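Local coordinates for vesicular integral-membrane protein VIP36 (PDB 2DUR) that acts as a calcium-dependent lectin of the early secretory pathway, binding high-mannose glycans and helping to transport and sort the glycoproteins that carry them, at residues E4-R8 / E9-I13. Sequence-based numbering, arbitrary orientation.
Sequences EHLKR and EHSLI
Ser11 turns OG beside its own backbone N (chi1 -58°), which carries the hydroxyl back to Lys7 O, while Arg8, with CG opposite its backbone N (chi1 -177°) and bent at chi2, sends its guanidinium forward along Ser11-Ile13. Lys7 O is gripped twice: Ser11 OG donates to it at 2.9 Å, and His10 N at 3.1 Å, from opposite faces of the carbonyl plane, each donor about 50° out of it. Leu225 N donates in turn to Ser11 OG. The i to i+3 bond from His10 N, followed by Ser11 N to Arg8 O at 3.1 Å, defines two overlapping turns, a single helical twist, after which the chain continues along strand 217-227 of the lectin beta-sandwich, away from the glycan site; Lys7 pairs there with Leu225 and Leu12 with Met223. Ile13 CB lies over one face of the Arg8 guanidinium near its border, 3.9 Å from the plane. At the edge, Arg8 NH1 is 2.9 Å from Ser11 O; Trp27 NE1 donates a hydrogen bond to Ser11 O. A water links Arg8 NH2 to Ile13 O. Leu6 CD2 and Ile13 CD1 meet tip to tip at 4.1 Å. Lys7 and Glu9 run side by side, Lys7 NZ 4.9 Å from Glu9 OE2, and a second water bridges them. The doubly accepting Lys7 O and the Ser11 N bond thus hold the turn, whereas the Lys7-Glu9 attraction is probably screened by water.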
loop_
_atom_site.group_PDB
_atom_site.type_symbol
_atom_site.label_atom_id
_atom_site.label_comp_id
_atom_site.label_asym_id
_atom_site.label_seq_id
_atom_site.Cartn_x
_atom_site.Cartn_y
_atom_site.Cartn_z
ATOM N N GLU A 4 4.401 -0.047 22.131
ATOM C CA GLU A 4 5.018 -1.258 22.698
ATOM C C GLU A 4 5.268 -2.343 21.636
ATOM O O GLU A 4 6.235 -3.115 21.738
ATOM C CB GLU A 4 4.151 -1.836 23.830
ATOM C CG GLU A 4 4.878 -2.903 24.652
ATOM C CD GLU A 4 3.975 -3.702 25.582
ATOM O OE1 GLU A 4 2.796 -3.317 25.793
ATOM O OE2 GLU A 4 4.462 -4.734 26.106
ATOM N N HIS A 5 4.390 -2.396 20.632
ATOM C CA HIS A 5 4.457 -3.421 19.605
ATOM C C HIS A 5 4.865 -2.843 18.248
ATOM O O HIS A 5 4.828 -3.552 17.233
ATOM C CB HIS A 5 3.123 -4.173 19.500
ATOM C CG HIS A 5 2.668 -4.775 20.797
ATOM N ND1 HIS A 5 3.419 -5.701 21.487
ATOM C CD2 HIS A 5 1.547 -4.574 21.532
ATOM C CE1 HIS A 5 2.779 -6.048 22.592
ATOM N NE2 HIS A 5 1.639 -5.383 22.639
ATOM N N LEU A 6 5.275 -1.571 18.246
ATOM C CA LEU A 6 5.908 -0.978 17.052
ATOM C C LEU A 6 7.130 -1.765 16.619
ATOM O O LEU A 6 8.026 -2.055 17.427
ATOM C CB LEU A 6 6.313 0.482 17.300
ATOM C CG LEU A 6 6.878 1.249 16.090
ATOM C CD1 LEU A 6 5.766 1.587 15.095
ATOM C CD2 LEU A 6 7.607 2.527 16.526
ATOM N N LYS A 7 7.202 -2.105 15.333
ATOM C CA LYS A 7 8.384 -2.794 14.826
ATOM C C LYS A 7 9.200 -1.794 14.020
ATOM O O LYS A 7 8.879 -1.504 12.880
ATOM C CB LYS A 7 7.999 -4.023 13.999
ATOM C CG LYS A 7 7.463 -5.167 14.864
ATOM C CD LYS A 7 8.631 -5.808 15.636
ATOM C CE LYS A 7 8.166 -6.535 16.871
ATOM N NZ LYS A 7 9.337 -7.095 17.613
ATOM N N ARG A 8 10.228 -1.220 14.640
ATOM C CA ARG A 8 10.889 -0.070 14.010
ATOM C C ARG A 8 11.553 -0.408 12.677
ATOM O O ARG A 8 11.616 0.447 11.772
ATOM C CB ARG A 8 11.883 0.586 14.983
ATOM C CG ARG A 8 12.594 1.851 14.449
ATOM C CD ARG A 8 11.643 2.986 14.194
ATOM N NE ARG A 8 12.321 4.125 13.575
ATOM C CZ ARG A 8 12.502 4.277 12.263
ATOM N NH1 ARG A 8 12.066 3.352 11.407
ATOM N NH2 ARG A 8 13.129 5.359 11.800
ATOM N N GLU A 9 11.998 -1.650 12.536
ATOM C CA GLU A 9 12.742 -2.086 11.360
ATOM C C GLU A 9 11.833 -2.188 10.117
ATOM O O GLU A 9 12.318 -2.213 8.981
ATOM C CB GLU A 9 13.474 -3.405 11.612
ATOM C CG GLU A 9 12.592 -4.634 11.783
ATOM C CD GLU A 9 12.087 -4.869 13.209
ATOM O OE1 GLU A 9 11.827 -3.906 13.974
ATOM O OE2 GLU A 9 11.923 -6.058 13.552
ATOM N N HIS A 10 10.529 -2.255 10.361
ATOM C CA HIS A 10 9.528 -2.305 9.283
ATOM C C HIS A 10 8.763 -0.996 9.160
ATOM O O HIS A 10 7.701 -0.920 8.495
ATOM C CB HIS A 10 8.566 -3.492 9.492
ATOM C CG HIS A 10 9.239 -4.831 9.475
ATOM N ND1 HIS A 10 10.104 -5.218 8.477
ATOM C CD2 HIS A 10 9.163 -5.879 10.337
ATOM C CE1 HIS A 10 10.529 -6.446 8.716
ATOM N NE2 HIS A 10 9.971 -6.871 9.838
ATOM N N SER A 11 9.299 0.062 9.771
ATOM C CA SER A 11 8.628 1.346 9.776
ATOM C C SER A 11 9.494 2.416 9.134
ATOM O O SER A 11 10.709 2.295 9.117
ATOM C CB SER A 11 8.291 1.783 11.217
ATOM O OG SER A 11 7.462 0.817 11.873
ATOM N N LEU A 12 8.837 3.454 8.641
ATOM C CA LEU A 12 9.481 4.603 8.017
ATOM C C LEU A 12 9.033 5.790 8.843
ATOM O O LEU A 12 7.861 6.158 8.851
ATOM C CB LEU A 12 9.005 4.748 6.561
ATOM C CG LEU A 12 9.447 6.030 5.827
ATOM C CD1 LEU A 12 10.832 5.828 5.182
ATOM C CD2 LEU A 12 8.398 6.507 4.812
ATOM N N ILE A 13 9.964 6.401 9.581
ATOM C CA ILE A 13 9.582 7.473 10.500
ATOM C C ILE A 13 10.615 8.596 10.403
ATOM O O ILE A 13 11.819 8.313 10.413
ATOM C CB ILE A 13 9.520 6.947 11.971
ATOM C CG1 ILE A 13 8.501 5.803 12.097
ATOM C CG2 ILE A 13 9.139 8.062 12.915
ATOM C CD1 ILE A 13 8.502 5.089 13.453
HETATM O O HOH W 1 11.902 -7.165 15.856
HETATM O O HOH W 2 13.249 7.957 13.017
#